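Local coordinates for uncharacterized protein (Bombyx mori, PDB 5AZ1) that binds NADPH and, as a member of the aldo/keto reductase family, probably uses it to reduce carbonyl compounds, at residues Ile51-Asp56 with Lys277-Ser282; Phe9-Gly14 with Pro192-Gln197; Phe226-Pro231 with Glu240-Asn245. All coordinates share one frame; numbering follows the deposited sequence.

In the fold
All three contacts belong to the (beta/alpha)8 barrel of an aldo/keto reductase, and each has one segment bonded to the same NADPH. Contact 2 is the buried one: it joins the hairpin turn beside strand 8-10 to the start of barrel strand 195-199. Contacts 1 and 3 are partly buried, their centres about 21 Å apart. Contact 1 sets helix 51-64 against the loop that grips the 2'-phosphate and has a salt bridge at its rim. Contact 3 lies within the long loop after strand 219-223, beside the adenosine half. Contact 2 relies on an amide and two waters; contact 3 on a methionine and a lysine.

Contact 1. Residues Ile51-Asp56 with Lys277-Ser282; sequences IPKLLD and KTVTKS. With NDP (NADPH dihydro-nicotinamide-adenine-dinucleotide phosphate), chain J.
The 2'-phosphate site of the aldo/keto reductase barrel is built on the loop 277-280, and helix 51-64 packs behind this loop. Val279 carries the apolar part of the contact. Its CG1 lies 3.7 Å from Leu54 N and also meets Leu54 CB. Its CB lies 3.8 Å from Lys53 CB, where the two side chains cross at a slant. With chi1 at -63°, Val279 sets CG1 against the helix and leaves CG2 on the phosphate side, near O1X of NADPH. At the rim, the ammonium of Lys281 reaches Asp56, with NZ 2.8 Å from OD1 in a salt bridge. It comes from above the carboxylate plane, 41° out of it, and the two side chains cross at about a right angle.

Polar atoms of the same loop hold the cofactor. Lys277 NZ is 2.7 Å from O1X of NADPH, and Val279 N binds the same oxygen. Thr278 OG1 is 2.6 Å from O3X of NADPH, and Thr280 OG1 binds that oxygen too. Thr278 OG1 also accepts from Thr280 N at 3.0 Å, an ST turn that fixes the hydroxyl. Arg283 adds another bond to the cofactor. Four donors thus share two phosphate oxygens, which is consistent with a preference for NADPH over NADH.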
loop_
_atom_site.group_PDB
_atom_site.type_symbol
_atom_site.label_atom_id
_atom_site.label_comp_id
_atom_site.label_asym_id
_atom_site.label_seq_id
_atom_site.Cartn_x
_atom_site.Cartn_y
_atom_site.Cartn_z
ATOM N N ILE A 51 6.075 -3.447 17.453
ATOM C CA ILE A 51 5.588 -4.722 16.944
ATOM C C ILE A 51 4.450 -5.284 17.765
ATOM O O ILE A 51 3.385 -5.634 17.203
ATOM C CB ILE A 51 6.732 -5.718 16.744
ATOM C CG1 ILE A 51 7.519 -5.345 15.496
ATOM C CG2 ILE A 51 6.208 -7.163 16.693
ATOM C CD1 ILE A 51 8.884 -6.028 15.378
ATOM N N PRO A 52 4.603 -5.324 19.104
ATOM C CA PRO A 52 3.500 -5.951 19.863
ATOM C C PRO A 52 2.188 -5.241 19.731
ATOM O O PRO A 52 1.117 -5.870 19.751
ATOM C CB PRO A 52 3.993 -5.863 21.322
ATOM C CG PRO A 52 5.479 -5.800 21.239
ATOM C CD PRO A 52 5.822 -5.140 19.921
ATOM N N LYS A 53 2.263 -3.913 19.645
ATOM C CA LYS A 53 1.045 -3.087 19.499
ATOM C C LYS A 53 0.393 -3.290 18.112
ATOM O O LYS A 53 -0.832 -3.382 18.012
ATOM C CB LYS A 53 1.369 -1.607 19.752
ATOM C CG LYS A 53 2.033 -1.331 21.112
ATOM C CD LYS A 53 2.271 0.157 21.397
ATOM C CE LYS A 53 0.985 0.892 21.783
ATOM N NZ LYS A 53 1.058 2.356 21.478
ATOM N N LEU A 54 1.241 -3.403 17.076
ATOM C CA LEU A 54 0.806 -3.726 15.722
ATOM C C LEU A 54 0.040 -5.041 15.675
ATOM O O LEU A 54 -1.037 -5.135 15.047
ATOM C CB LEU A 54 2.025 -3.782 14.763
ATOM C CG LEU A 54 1.685 -3.974 13.272
ATOM C CD1 LEU A 54 0.912 -2.797 12.707
ATOM C CD2 LEU A 54 2.948 -4.184 12.471
ATOM N N LEU A 55 0.563 -6.041 16.401
ATOM C CA LEU A 55 -0.028 -7.387 16.396
ATOM C C LEU A 55 -1.306 -7.448 17.124
ATOM O O LEU A 55 -2.269 -8.060 16.667
ATOM C CB LEU A 55 0.920 -8.408 17.015
ATOM C CG LEU A 55 2.277 -8.510 16.312
ATOM C CD1 LEU A 55 3.082 -9.668 16.931
ATOM C CD2 LEU A 55 2.149 -8.607 14.805
ATOM N N ASP A 56 -1.335 -6.785 18.265
ATOM C CA ASP A 56 -2.540 -6.732 19.084
ATOM C C ASP A 56 -3.583 -5.877 18.379
ATOM O O ASP A 56 -4.754 -6.263 18.292
ATOM C CB ASP A 56 -2.125 -6.201 20.485
ATOM C CG ASP A 56 -3.261 -6.121 21.454
ATOM O OD1 ASP A 56 -4.204 -6.996 21.472
ATOM O OD2 ASP A 56 -3.228 -5.111 22.179
ATOM N N LYS A 277 -1.977 2.879 8.246
ATOM C CA LYS A 277 -1.300 2.189 9.287
ATOM C C LYS A 277 -1.631 2.839 10.630
ATOM O O LYS A 277 -1.619 4.075 10.741
ATOM C CB LYS A 277 0.193 2.227 9.032
ATOM C CG LYS A 277 1.060 1.620 10.163
ATOM C CD LYS A 277 1.664 2.735 11.031
ATOM C CE LYS A 277 2.348 2.236 12.285
ATOM N NZ LYS A 277 2.545 3.350 13.249
ATOM N N THR A 278 -1.884 1.992 11.633
ATOM C CA THR A 278 -2.001 2.412 13.022
ATOM C C THR A 278 -1.716 1.250 13.961
ATOM O O THR A 278 -2.048 0.135 13.655
ATOM C CB THR A 278 -3.414 2.942 13.337
ATOM O OG1 THR A 278 -3.472 3.348 14.699
ATOM C CG2 THR A 278 -4.458 1.922 13.120
ATOM N N VAL A 279 -1.173 1.553 15.144
ATOM C CA VAL A 279 -1.021 0.581 16.242
ATOM C C VAL A 279 -2.044 0.800 17.355
ATOM O O VAL A 279 -1.936 0.183 18.414
ATOM C CB VAL A 279 0.429 0.540 16.805
ATOM C CG1 VAL A 279 1.404 0.086 15.734
ATOM C CG2 VAL A 279 0.870 1.884 17.368
ATOM N N THR A 280 -3.112 1.545 17.072
ATOM C CA THR A 280 -4.047 2.018 18.096
ATOM C C THR A 280 -5.405 1.577 17.782
ATOM O O THR A 280 -5.951 1.963 16.757
ATOM C CB THR A 280 -4.070 3.559 18.149
ATOM O OG1 THR A 280 -2.734 4.070 18.258
ATOM C CG2 THR A 280 -4.909 4.063 19.308
ATOM N N LYS A 281 -6.003 0.800 18.677
ATOM C CA LYS A 281 -7.239 0.121 18.343
ATOM C C LYS A 281 -8.394 1.055 18.024
ATOM O O LYS A 281 -9.335 0.679 17.248
ATOM C CB LYS A 281 -7.649 -0.848 19.468
ATOM C CG LYS A 281 -6.626 -1.940 19.758
ATOM C CD LYS A 281 -7.084 -2.884 20.853
ATOM C CE LYS A 281 -5.916 -3.699 21.387
ATOM N NZ LYS A 281 -6.274 -5.123 21.692
ATOM N N SER A 282 -8.406 2.235 18.656
ATOM C CA SER A 282 -9.550 3.148 18.463
ATOM C C SER A 282 -9.476 3.726 17.026
ATOM O O SER A 282 -10.481 3.966 16.405
ATOM C CB SER A 282 -9.573 4.282 19.527
ATOM O OG SER A 282 -8.271 4.797 19.725
HETATM P PA NDP J . -0.329 6.512 7.011
HETATM O O1A NDP J . -0.770 7.662 6.101
HETATM O O2A NDP J . -1.147 5.276 7.168
HETATM O O5B NDP J . -0.276 7.191 8.502
HETATM C C5B NDP J . 0.361 6.562 9.602
HETATM C C4B NDP J . 0.211 7.429 10.847
HETATM O O4B NDP J . -1.148 7.861 11.032
HETATM C C3B NDP J . 0.636 6.677 12.126
HETATM O O3B NDP J . 1.687 7.391 12.760
HETATM C C2B NDP J . -0.647 6.565 12.956
HETATM O O2B NDP J . -0.467 6.617 14.375
HETATM C C1B NDP J . -1.509 7.691 12.414
HETATM N N9A NDP J . -2.938 7.405 12.372
HETATM C C8A NDP J . -3.534 6.341 11.789
HETATM N N7A NDP J . -4.873 6.420 11.894
HETATM C C5A NDP J . -5.134 7.584 12.518
HETATM C C6A NDP J . -6.357 8.266 12.937
HETATM N N6A NDP J . -7.548 7.657 12.649
HETATM N N1A NDP J . -6.205 9.466 13.596
HETATM C C2A NDP J . -4.994 10.023 13.859
HETATM N N3A NDP J . -3.830 9.453 13.490
HETATM C C4A NDP J . -3.858 8.251 12.831
HETATM O O3 NDP J . 1.225 6.242 6.729
HETATM P PN NDP J . 1.894 4.901 6.173
HETATM O O1N NDP J . 2.814 5.353 5.082
HETATM O O2N NDP J . 2.435 4.068 7.329
HETATM O O5D NDP J . 0.582 4.081 5.644
HETATM C C5D NDP J . 0.675 3.194 4.605
HETATM C C4D NDP J . 0.910 1.707 4.786
HETATM O O4D NDP J . 1.027 1.406 3.372
HETATM C C3D NDP J . 2.167 1.061 5.372
HETATM O O3D NDP J . 1.909 0.483 6.630
HETATM C C2D NDP J . 2.461 -0.039 4.356
HETATM O O2D NDP J . 1.550 -1.141 4.579
HETATM C C1D NDP J . 2.196 0.683 3.025
HETATM N N1N NDP J . 3.303 1.534 2.380
HETATM C C2N NDP J . 3.732 1.137 1.144
HETATM C C3N NDP J . 4.756 1.771 0.417
HETATM C C7N NDP J . 5.150 1.258 -0.956
HETATM O O7N NDP J . 6.226 1.674 -1.401
HETATM N N7N NDP J . 4.366 0.367 -1.653
HETATM C C4N NDP J . 5.503 2.955 1.029
HETATM C C5N NDP J . 4.957 3.335 2.346
HETATM C C6N NDP J . 3.909 2.633 2.941
HETATM P P2B NDP J . -0.349 5.299 15.321
HETATM O O1X NDP J . 0.334 4.163 14.534
HETATM O O2X NDP J . 0.640 5.792 16.346
HETATM O O3X NDP J . -1.800 5.061 15.637
#

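Contact 2. Residues Phe9-Gly14 with Pro192-Gln197; sequences FKLNNG and PPAVNQ. With NDP (NADPH dihydro-nicotinamide-adenine-dinucleotide phosphate), chain J.
Leu11 meets the first residue of strand 195-199 with a methyl group, and Asn12 sets its amide against the loop 192-194 that leads into it. The tight side is apolar. Leu11 CD2 lies 3.8 Å from Val195 CG1, the two side chains meeting at a slant, and it also touches Ala194. Val219 of the next barrel strand adds to the packing round Leu11.

On the looser side, direct and water-mediated bonds take over. Asn12 ND2 donates to Pro193 O at 2.9 Å, with an N-H...O angle of 160°. The carbonyl lies near the amide plane of Asn12, whereas the nitrogen sits 35° above the carbonyl plane. With chi1 at 63°, CG sits between the backbone N and carbonyl carbon, turning the amide toward 192-194. One water donates to both Asn12 OD1 and Pro192 O. A second accepts from Asn12 N and donates to Ala194 O.

In the strand, Gln197 OE1 accepts from N7N of the NADPH nicotinamide at 3.1 Å. Asp70 binds the NE2 of the same Gln197 amide. Chemistry thus changes along 192-197: amide and water bonds join the loop to the hairpin turn, and a glutamine amide within the strand holds the nicotinamide.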
loop_
_atom_site.group_PDB
_atom_site.type_symbol
_atom_site.label_atom_id
_atom_site.label_comp_id
_atom_site.label_asym_id
_atom_site.label_seq_id
_atom_site.Cartn_x
_atom_site.Cartn_y
_atom_site.Cartn_z
ATOM N N PHE A 9 -13.779 -3.836 -3.767
ATOM C CA PHE A 9 -13.639 -3.548 -5.214
ATOM C C PHE A 9 -13.293 -4.827 -5.972
ATOM O O PHE A 9 -12.894 -5.808 -5.374
ATOM C CB PHE A 9 -12.605 -2.459 -5.415
ATOM C CG PHE A 9 -12.954 -1.115 -4.747
ATOM C CD1 PHE A 9 -14.247 -0.630 -4.709
ATOM C CD2 PHE A 9 -11.982 -0.337 -4.242
ATOM C CE1 PHE A 9 -14.531 0.601 -4.156
ATOM C CE2 PHE A 9 -12.233 0.880 -3.661
ATOM C CZ PHE A 9 -13.506 1.372 -3.638
ATOM N N LYS A 10 -13.579 -4.855 -7.264
ATOM C CA LYS A 10 -13.357 -6.011 -8.102
ATOM C C LYS A 10 -12.053 -5.813 -8.906
ATOM O O LYS A 10 -11.834 -4.788 -9.463
ATOM C CB LYS A 10 -14.526 -6.159 -9.059
ATOM C CG LYS A 10 -15.932 -6.135 -8.452
ATOM C CD LYS A 10 -16.103 -7.266 -7.478
ATOM C CE LYS A 10 -17.555 -7.457 -7.018
ATOM N NZ LYS A 10 -17.654 -8.922 -6.642
ATOM N N LEU A 11 -11.185 -6.792 -8.930
ATOM C CA LEU A 11 -9.942 -6.717 -9.694
ATOM C C LEU A 11 -10.157 -7.235 -11.129
ATOM O O LEU A 11 -11.091 -7.959 -11.408
ATOM C CB LEU A 11 -8.866 -7.595 -9.021
ATOM C CG LEU A 11 -8.485 -7.160 -7.621
ATOM C CD1 LEU A 11 -7.605 -8.217 -6.999
ATOM C CD2 LEU A 11 -7.832 -5.784 -7.614
ATOM N N ASN A 12 -9.251 -6.876 -12.016
ATOM C CA ASN A 12 -9.304 -7.338 -13.414
ATOM C C ASN A 12 -9.008 -8.816 -13.649
ATOM O O ASN A 12 -8.901 -9.251 -14.783
ATOM C CB ASN A 12 -8.377 -6.470 -14.251
ATOM C CG ASN A 12 -6.918 -6.581 -13.837
ATOM O OD1 ASN A 12 -6.553 -7.395 -12.975
ATOM N ND2 ASN A 12 -6.085 -5.725 -14.409
ATOM N N ASN A 13 -8.858 -9.600 -12.575
ATOM C CA ASN A 13 -8.666 -11.046 -12.636
ATOM C C ASN A 13 -9.827 -11.853 -12.018
ATOM O O ASN A 13 -9.711 -13.106 -11.858
ATOM C CB ASN A 13 -7.354 -11.432 -11.910
ATOM C CG ASN A 13 -7.507 -11.457 -10.419
ATOM O OD1 ASN A 13 -8.366 -10.781 -9.833
ATOM N ND2 ASN A 13 -6.731 -12.301 -9.791
ATOM N N GLY A 14 -10.924 -11.170 -11.698
ATOM C CA GLY A 14 -12.084 -11.872 -11.121
ATOM C C GLY A 14 -12.192 -11.886 -9.581
ATOM O O GLY A 14 -13.221 -12.303 -9.038
ATOM N N PRO A 192 -2.127 -8.656 -17.089
ATOM C CA PRO A 192 -1.954 -7.316 -16.599
ATOM C C PRO A 192 -1.853 -7.262 -15.072
ATOM O O PRO A 192 -2.453 -8.085 -14.406
ATOM C CB PRO A 192 -3.254 -6.589 -17.036
ATOM C CG PRO A 192 -4.252 -7.685 -17.100
ATOM C CD PRO A 192 -3.537 -8.963 -17.391
ATOM N N PRO A 193 -1.205 -6.232 -14.553
ATOM C CA PRO A 193 -1.262 -5.991 -13.152
ATOM C C PRO A 193 -2.689 -5.762 -12.671
ATOM O O PRO A 193 -3.489 -5.162 -13.363
ATOM C CB PRO A 193 -0.389 -4.764 -12.968
ATOM C CG PRO A 193 -0.579 -3.997 -14.271
ATOM C CD PRO A 193 -0.602 -5.105 -15.286
ATOM N N ALA A 194 -2.983 -6.274 -11.474
ATOM C CA ALA A 194 -4.252 -6.125 -10.840
ATOM C C ALA A 194 -4.342 -4.791 -10.144
ATOM O O ALA A 194 -5.411 -4.257 -10.069
ATOM C CB ALA A 194 -4.463 -7.260 -9.838
ATOM N N VAL A 195 -3.234 -4.315 -9.558
ATOM C CA VAL A 195 -3.230 -3.087 -8.847
ATOM C C VAL A 195 -1.949 -2.332 -9.144
ATOM O O VAL A 195 -0.953 -2.898 -9.557
ATOM C CB VAL A 195 -3.378 -3.234 -7.277
ATOM C CG1 VAL A 195 -4.400 -4.260 -6.813
ATOM C CG2 VAL A 195 -2.080 -3.532 -6.629
ATOM N N ASN A 196 -2.006 -1.035 -8.880
ATOM C CA ASN A 196 -0.853 -0.181 -8.786
ATOM C C ASN A 196 -1.010 0.456 -7.448
ATOM O O ASN A 196 -1.953 1.262 -7.247
ATOM C CB ASN A 196 -0.823 0.918 -9.859
ATOM C CG ASN A 196 0.491 1.714 -9.871
ATOM O OD1 ASN A 196 1.499 1.314 -9.293
ATOM N ND2 ASN A 196 0.475 2.850 -10.557
ATOM N N GLN A 197 -0.104 0.092 -6.529
ATOM C CA GLN A 197 -0.068 0.670 -5.203
ATOM C C GLN A 197 0.869 1.856 -5.176
ATOM O O GLN A 197 2.067 1.711 -5.422
ATOM C CB GLN A 197 0.283 -0.372 -4.106
ATOM C CG GLN A 197 0.239 0.200 -2.711
ATOM C CD GLN A 197 0.625 -0.807 -1.588
ATOM O OE1 GLN A 197 1.532 -0.547 -0.874
ATOM N NE2 GLN A 197 -0.124 -1.891 -1.413
HETATM P PA NDP J . -0.329 6.512 7.011
HETATM O O1A NDP J . -0.770 7.662 6.101
HETATM O O2A NDP J . -1.147 5.276 7.168
HETATM O O5B NDP J . -0.276 7.191 8.502
HETATM C C5B NDP J . 0.361 6.562 9.602
HETATM C C4B NDP J . 0.211 7.429 10.847
HETATM O O4B NDP J . -1.148 7.861 11.032
HETATM C C3B NDP J . 0.636 6.677 12.126
HETATM O O3B NDP J . 1.687 7.391 12.760
HETATM C C2B NDP J . -0.647 6.565 12.956
HETATM O O2B NDP J . -0.467 6.617 14.375
HETATM C C1B NDP J . -1.509 7.691 12.414
HETATM N N9A NDP J . -2.938 7.405 12.372
HETATM C C8A NDP J . -3.534 6.341 11.789
HETATM N N7A NDP J . -4.873 6.420 11.894
HETATM C C5A NDP J . -5.134 7.584 12.518
HETATM C C6A NDP J . -6.357 8.266 12.937
HETATM N N6A NDP J . -7.548 7.657 12.649
HETATM N N1A NDP J . -6.205 9.466 13.596
HETATM C C2A NDP J . -4.994 10.023 13.859
HETATM N N3A NDP J . -3.830 9.453 13.490
HETATM C C4A NDP J . -3.858 8.251 12.831
HETATM O O3 NDP J . 1.225 6.242 6.729
HETATM P PN NDP J . 1.894 4.901 6.173
HETATM O O1N NDP J . 2.814 5.353 5.082
HETATM O O2N NDP J . 2.435 4.068 7.329
HETATM O O5D NDP J . 0.582 4.081 5.644
HETATM C C5D NDP J . 0.675 3.194 4.605
HETATM C C4D NDP J . 0.910 1.707 4.786
HETATM O O4D NDP J . 1.027 1.406 3.372
HETATM C C3D NDP J . 2.167 1.061 5.372
HETATM O O3D NDP J . 1.909 0.483 6.630
HETATM C C2D NDP J . 2.461 -0.039 4.356
HETATM O O2D NDP J . 1.550 -1.141 4.579
HETATM C C1D NDP J . 2.196 0.683 3.025
HETATM N N1N NDP J . 3.303 1.534 2.380
HETATM C C2N NDP J . 3.732 1.137 1.144
HETATM C C3N NDP J . 4.756 1.771 0.417
HETATM C C7N NDP J . 5.150 1.258 -0.956
HETATM O O7N NDP J . 6.226 1.674 -1.401
HETATM N N7N NDP J . 4.366 0.367 -1.653
HETATM C C4N NDP J . 5.503 2.955 1.029
HETATM C C5N NDP J . 4.957 3.335 2.346
HETATM C C6N NDP J . 3.909 2.633 2.941
HETATM P P2B NDP J . -0.349 5.299 15.321
HETATM O O1X NDP J . 0.334 4.163 14.534
HETATM O O2X NDP J . 0.640 5.792 16.346
HETATM O O3X NDP J . -1.800 5.061 15.637
HETATM O O HOH W 1 -4.567 -9.255 -13.265
HETATM O O HOH W 2 -7.727 -4.643 -11.248
#

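Contact 3. Residues Phe226-Pro231 with Glu240-Asn245; sequences FGTMVP and EPKLDN. With NDP (NADPH dihydro-nicotinamide-adenine-dinucleotide phosphate), chain J.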
loop_
_atom_site.group_PDB
_atom_site.type_symbol
_atom_site.label_atom_id
_atom_site.label_comp_id
_atom_site.label_asym_id
_atom_site.label_seq_id
_atom_site.Cartn_x
_atom_site.Cartn_y
_atom_site.Cartn_z
ATOM N N PHE A 226 -2.862 9.485 4.651
ATOM C CA PHE A 226 -3.004 10.703 5.470
ATOM C C PHE A 226 -1.941 11.737 5.126
ATOM O O PHE A 226 -1.938 12.819 5.685
ATOM C CB PHE A 226 -2.904 10.358 6.957
ATOM C CG PHE A 226 -4.044 9.528 7.464
ATOM C CD1 PHE A 226 -5.312 9.954 7.345
ATOM C CD2 PHE A 226 -3.814 8.322 8.083
ATOM C CE1 PHE A 226 -6.370 9.178 7.787
ATOM C CE2 PHE A 226 -4.834 7.540 8.508
ATOM C CZ PHE A 226 -6.119 7.975 8.406
ATOM N N GLY A 227 -1.043 11.412 4.200
ATOM C CA GLY A 227 0.003 12.309 3.825
ATOM C C GLY A 227 0.673 12.867 5.073
ATOM O O GLY A 227 1.026 12.101 5.989
ATOM N N THR A 228 0.832 14.200 5.103
ATOM C CA THR A 228 1.421 14.903 6.247
ATOM C C THR A 228 0.340 15.498 7.110
ATOM O O THR A 228 0.602 16.364 7.911
ATOM C CB THR A 228 2.462 15.988 5.819
ATOM O OG1 THR A 228 1.854 17.025 5.021
ATOM C CG2 THR A 228 3.633 15.336 5.032
ATOM N N MET A 229 -0.887 15.013 6.998
ATOM C CA MET A 229 -1.953 15.586 7.785
ATOM C C MET A 229 -1.813 15.232 9.254
ATOM O O MET A 229 -2.074 16.064 10.115
ATOM C CB MET A 229 -3.303 15.139 7.299
ATOM C CG MET A 229 -4.404 15.784 8.111
ATOM S SD MET A 229 -5.971 15.534 7.345
ATOM C CE MET A 229 -6.305 13.850 7.855
ATOM N N VAL A 230 -1.432 13.990 9.523
ATOM C CA VAL A 230 -1.343 13.492 10.906
ATOM C C VAL A 230 -0.061 13.984 11.590
ATOM O O VAL A 230 0.977 14.086 10.929
ATOM C CB VAL A 230 -1.409 11.936 10.977
ATOM C CG1 VAL A 230 -2.813 11.418 10.684
ATOM C CG2 VAL A 230 -0.402 11.289 10.028
ATOM N N PRO A 231 -0.117 14.240 12.928
ATOM C CA PRO A 231 1.039 14.808 13.656
ATOM C C PRO A 231 2.345 14.020 13.562
ATOM O O PRO A 231 3.409 14.628 13.603
ATOM C CB PRO A 231 0.555 14.904 15.116
ATOM C CG PRO A 231 -0.723 14.157 15.200
ATOM C CD PRO A 231 -1.297 14.133 13.811
ATOM N N GLU A 240 -1.243 22.345 4.480
ATOM C CA GLU A 240 -2.580 22.003 4.940
ATOM C C GLU A 240 -3.200 20.918 4.024
ATOM O O GLU A 240 -2.883 20.857 2.835
ATOM C CB GLU A 240 -3.489 23.236 4.892
ATOM C CG GLU A 240 -3.173 24.286 5.941
ATOM C CD GLU A 240 -3.476 23.829 7.357
ATOM O OE1 GLU A 240 -4.577 23.265 7.645
ATOM O OE2 GLU A 240 -2.573 24.074 8.167
ATOM N N PRO A 241 -4.130 20.119 4.534
ATOM C CA PRO A 241 -4.708 20.231 5.857
ATOM C C PRO A 241 -3.947 19.525 6.968
ATOM O O PRO A 241 -3.368 18.437 6.742
ATOM C CB PRO A 241 -6.060 19.567 5.676
ATOM C CG PRO A 241 -5.827 18.525 4.649
ATOM C CD PRO A 241 -4.652 18.941 3.825
ATOM N N LYS A 242 -3.935 20.174 8.146
ATOM C CA LYS A 242 -3.575 19.550 9.439
ATOM C C LYS A 242 -4.852 19.159 10.096
ATOM O O LYS A 242 -5.889 19.419 9.532
ATOM C CB LYS A 242 -2.771 20.515 10.298
ATOM C CG LYS A 242 -1.417 20.911 9.698
ATOM C CD LYS A 242 -0.790 19.777 8.859
ATOM C CE LYS A 242 0.581 20.145 8.312
ATOM N NZ LYS A 242 0.924 19.290 7.155
ATOM N N LEU A 243 -4.806 18.461 11.232
ATOM C CA LEU A 243 -6.048 17.905 11.853
ATOM C C LEU A 243 -7.037 18.945 12.361
ATOM O O LEU A 243 -8.224 18.647 12.490
ATOM C CB LEU A 243 -5.705 16.961 13.024
ATOM C CG LEU A 243 -5.127 15.608 12.600
ATOM C CD1 LEU A 243 -4.592 14.807 13.795
ATOM C CD2 LEU A 243 -6.186 14.834 11.806
ATOM N N ASP A 244 -6.515 20.135 12.691
ATOM C CA ASP A 244 -7.323 21.301 13.104
ATOM C C ASP A 244 -7.958 22.105 11.920
ATOM O O ASP A 244 -8.686 23.070 12.163
ATOM C CB ASP A 244 -6.482 22.226 14.000
ATOM C CG ASP A 244 -5.221 22.722 13.312
ATOM O OD1 ASP A 244 -5.193 22.847 12.063
ATOM O OD2 ASP A 244 -4.238 22.986 14.009
ATOM N N ASN A 245 -7.708 21.712 10.661
ATOM C CA ASN A 245 -8.200 22.480 9.503
ATOM C C ASN A 245 -9.694 22.766 9.558
ATOM O O ASN A 245 -10.531 21.822 9.552
ATOM C CB ASN A 245 -7.829 21.825 8.170
ATOM C CG ASN A 245 -8.226 22.666 6.985
ATOM O OD1 ASN A 245 -9.409 22.683 6.562
ATOM N ND2 ASN A 245 -7.249 23.384 6.440
HETATM P PA NDP J . -0.329 6.512 7.011
HETATM O O1A NDP J . -0.770 7.662 6.101
HETATM O O2A NDP J . -1.147 5.276 7.168
HETATM O O5B NDP J . -0.276 7.191 8.502
HETATM C C5B NDP J . 0.361 6.562 9.602
HETATM C C4B NDP J . 0.211 7.429 10.847
HETATM O O4B NDP J . -1.148 7.861 11.032
HETATM C C3B NDP J . 0.636 6.677 12.126
HETATM O O3B NDP J . 1.687 7.391 12.760
HETATM C C2B NDP J . -0.647 6.565 12.956
HETATM O O2B NDP J . -0.467 6.617 14.375
HETATM C C1B NDP J . -1.509 7.691 12.414
HETATM N N9A NDP J . -2.938 7.405 12.372
HETATM C C8A NDP J . -3.534 6.341 11.789
HETATM N N7A NDP J . -4.873 6.420 11.894
HETATM C C5A NDP J . -5.134 7.584 12.518
HETATM C C6A NDP J . -6.357 8.266 12.937
HETATM N N6A NDP J . -7.548 7.657 12.649
HETATM N N1A NDP J . -6.205 9.466 13.596
HETATM C C2A NDP J . -4.994 10.023 13.859
HETATM N N3A NDP J . -3.830 9.453 13.490
HETATM C C4A NDP J . -3.858 8.251 12.831
HETATM O O3 NDP J . 1.225 6.242 6.729
HETATM P PN NDP J . 1.894 4.901 6.173
HETATM O O1N NDP J . 2.814 5.353 5.082
HETATM O O2N NDP J . 2.435 4.068 7.329
HETATM O O5D NDP J . 0.582 4.081 5.644
HETATM C C5D NDP J . 0.675 3.194 4.605
HETATM C C4D NDP J . 0.910 1.707 4.786
HETATM O O4D NDP J . 1.027 1.406 3.372
HETATM C C3D NDP J . 2.167 1.061 5.372
HETATM O O3D NDP J . 1.909 0.483 6.630
HETATM C C2D NDP J . 2.461 -0.039 4.356
HETATM O O2D NDP J . 1.550 -1.141 4.579
HETATM C C1D NDP J . 2.196 0.683 3.025
HETATM N N1N NDP J . 3.303 1.534 2.380
HETATM C C2N NDP J . 3.732 1.137 1.144
HETATM C C3N NDP J . 4.756 1.771 0.417
HETATM C C7N NDP J . 5.150 1.258 -0.956
HETATM O O7N NDP J . 6.226 1.674 -1.401
HETATM N N7N NDP J . 4.366 0.367 -1.653
HETATM C C4N NDP J . 5.503 2.955 1.029
HETATM C C5N NDP J . 4.957 3.335 2.346
HETATM C C6N NDP J . 3.909 2.633 2.941
HETATM P P2B NDP J . -0.349 5.299 15.321
HETATM O O1X NDP J . 0.334 4.163 14.534
HETATM O O2X NDP J . 0.640 5.792 16.346
HETATM O O3X NDP J . -1.800 5.061 15.637
HETATM O O HOH W 3 -1.745 17.754 12.275
#
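Met229 forms the apolar centre, with its side chain laid against Pro241 and Leu243. Its CG, anti to the backbone N (chi1 -178°), lies against Pro241 O, and SD comes 4.0 Å from Pro241 CG. The bend at chi3 turns CE to Leu243 CD2, at 4.1 Å. Pro241 follows a cis peptide bond, and its O receives a CA-H...O contact from Met229 CA at 3.3 Å. Pro231 CD meets the other methyl of Leu243, CD1, in a tight approach.

Farther out, a water donates to Met229 O and accepts weakly from Leu243 N. Lys242 NZ then donates to Thr228 O at 3.0 Å, from 56° above the carbonyl plane. The same ammonium also binds Pro239 O and Ser238 OG, so three oxygens hold it. A methionine in place of Lys242 would probably leave these three oxygens without their shared donor and weaken the tie between 226-231 and 240-245. Glu240 OE1 accepts from Lys242 N and from Asn245 ND2, the latter at 2.9 Å.

On the cofactor side, Phe226 N binds O1A of NADPH at 3.1 Å, and Val230 touches the adenosine. The lysine thus ties the outer part of the loop to a turn that itself bonds the cofactor's pyrophosphate.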